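Side-chain contact in protein, Family 18 Chitinase (Crocus vernus, PDB 3SIM), which probably hydrolyses the beta-1,4 links of chitin, as family 18 chitinases do: residues T194-F199 against F235-S240. Residues are numbered along the deposited sequence; the frame is centred on the assembly and turned at random.
Sequences TSVDKF and FDAATS
Small apolar packing joins V196 and F199, in the first turn of helix 196-209, to A237 midway along helix 230-243, on the outer layer of the barrel; the centre of the contact lies about 22 Å from the centre of the chain. No hydrogen bond crosses, and the two segments together bury 159 Å². The methyl of A237 points toward helix 196-209 and approaches the CD2-CE2 bond of the F199 ring obliquely, its CB 3.8 Å from F199 CD2 and 4.1 Å from F199 CE2. CG of F199 lies anti to its backbone N (chi1 179°), which carries the ring inward beside that methyl and on to F187 and I217. These are neighbouring helices of the TIM barrel of family 18, linked in sequence through strand 215-220, whose I217 also touches A238. One turn before F199, V196 adds the more open flank: its CG1 stands 4.3 Å from A237 CB, while CG2 of V196 lies 4.3 Å from D236 CB, so the aspartate contributes its methylene here. The backbones come close at this point, V196 CA to A237 CA being 5.7 Å. S195 is the N-cap of helix 196-209, its OG accepting a rather long but nearly straight bond from K198 N (3.3 Å, 168°).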
loop_
_atom_site.group_PDB
_atom_site.type_symbol
_atom_site.label_atom_id
_atom_site.label_comp_id
_atom_site.label_asym_id
_atom_site.label_seq_id
_atom_site.Cartn_x
_atom_site.Cartn_y
_atom_site.Cartn_z
ATOM N N THR A 194 17.362 -3.570 14.222
ATOM C CA THR A 194 17.356 -2.145 14.076
ATOM C C THR A 194 16.911 -1.466 15.377
ATOM O O THR A 194 15.888 -1.753 15.880
ATOM C CB THR A 194 16.361 -1.742 12.980
ATOM O OG1 THR A 194 16.769 -2.257 11.743
ATOM C CG2 THR A 194 16.186 -0.207 12.894
ATOM N N SER A 195 17.732 -0.558 15.860
ATOM C CA SER A 195 17.473 0.260 17.046
ATOM C C SER A 195 16.602 1.476 16.762
ATOM O O SER A 195 16.347 1.784 15.656
ATOM C CB SER A 195 18.761 0.730 17.673
ATOM O OG SER A 195 19.438 1.621 16.865
ATOM N N VAL A 196 16.215 2.163 17.836
ATOM C CA VAL A 196 15.465 3.390 17.729
ATOM C C VAL A 196 16.257 4.445 16.953
ATOM O O VAL A 196 15.738 5.063 16.110
ATOM C CB VAL A 196 15.026 3.968 19.101
ATOM C CG1 VAL A 196 14.630 5.370 18.960
ATOM C CG2 VAL A 196 13.929 3.130 19.734
ATOM N N ASP A 197 17.535 4.601 17.250
ATOM C CA ASP A 197 18.364 5.557 16.542
ATOM C C ASP A 197 18.554 5.247 15.064
ATOM O O ASP A 197 18.542 6.116 14.294
ATOM C CB ASP A 197 19.726 5.855 17.200
ATOM C CG ASP A 197 20.434 7.124 16.574
ATOM O OD1 ASP A 197 19.922 8.223 16.699
ATOM O OD2 ASP A 197 21.486 7.022 15.934
ATOM N N LYS A 198 18.775 3.996 14.736
ATOM C CA LYS A 198 18.900 3.553 13.381
ATOM C C LYS A 198 17.599 3.721 12.566
ATOM O O LYS A 198 17.647 4.154 11.474
ATOM C CB LYS A 198 19.416 2.138 13.326
ATOM C CG LYS A 198 20.894 2.009 13.549
ATOM C CD LYS A 198 21.332 0.628 13.577
ATOM C CE LYS A 198 22.765 0.529 14.138
ATOM N NZ LYS A 198 23.263 -0.754 14.030
ATOM N N PHE A 199 16.460 3.434 13.178
ATOM C CA PHE A 199 15.202 3.630 12.524
ATOM C C PHE A 199 15.047 5.088 12.136
ATOM O O PHE A 199 14.753 5.350 11.041
ATOM C CB PHE A 199 14.044 3.181 13.394
ATOM C CG PHE A 199 12.678 3.377 12.791
ATOM C CD1 PHE A 199 11.995 2.312 12.271
ATOM C CD2 PHE A 199 12.034 4.578 12.825
ATOM C CE1 PHE A 199 10.731 2.470 11.741
ATOM C CE2 PHE A 199 10.794 4.720 12.354
ATOM C CZ PHE A 199 10.145 3.679 11.803
ATOM N N PHE A 235 7.119 3.084 18.901
ATOM C CA PHE A 235 6.462 4.257 19.459
ATOM C C PHE A 235 7.384 5.369 19.995
ATOM O O PHE A 235 7.024 6.475 19.962
ATOM C CB PHE A 235 5.243 3.936 20.344
ATOM C CG PHE A 235 4.082 3.376 19.589
ATOM C CD1 PHE A 235 3.402 4.159 18.696
ATOM C CD2 PHE A 235 3.698 2.064 19.722
ATOM C CE1 PHE A 235 2.392 3.689 18.002
ATOM C CE2 PHE A 235 2.653 1.578 19.016
ATOM C CZ PHE A 235 2.007 2.400 18.138
ATOM N N ASP A 236 8.574 5.025 20.469
ATOM C CA ASP A 236 9.583 6.007 20.825
ATOM C C ASP A 236 10.116 6.804 19.628
ATOM O O ASP A 236 10.231 7.964 19.688
ATOM C CB ASP A 236 10.729 5.371 21.592
ATOM C CG ASP A 236 10.273 4.773 22.894
ATOM O OD1 ASP A 236 9.346 5.289 23.476
ATOM O OD2 ASP A 236 10.782 3.764 23.302
ATOM N N ALA A 237 10.424 6.103 18.564
ATOM C CA ALA A 237 10.791 6.699 17.306
ATOM C C ALA A 237 9.626 7.543 16.740
ATOM O O ALA A 237 9.816 8.616 16.309
ATOM C CB ALA A 237 11.201 5.645 16.362
ATOM N N ALA A 238 8.429 7.026 16.815
ATOM C CA ALA A 238 7.267 7.715 16.307
ATOM C C ALA A 238 7.040 9.022 17.085
ATOM O O ALA A 238 6.711 10.008 16.527
ATOM C CB ALA A 238 6.105 6.897 16.336
ATOM N N THR A 239 7.283 8.949 18.375
ATOM C CA THR A 239 7.185 10.103 19.237
ATOM C C THR A 239 8.185 11.234 18.892
ATOM O O THR A 239 7.785 12.319 18.810
ATOM C CB THR A 239 7.221 9.733 20.741
ATOM O OG1 THR A 239 6.074 9.014 21.085
ATOM C CG2 THR A 239 7.298 10.953 21.625
ATOM N N SER A 240 9.437 10.898 18.612
ATOM C CA SER A 240 10.419 11.862 18.169
ATOM C C SER A 240 9.997 12.504 16.837
ATOM O O SER A 240 10.078 13.700 16.699
ATOM C CB SER A 240 11.794 11.247 17.995
ATOM O OG SER A 240 12.323 10.804 19.181
#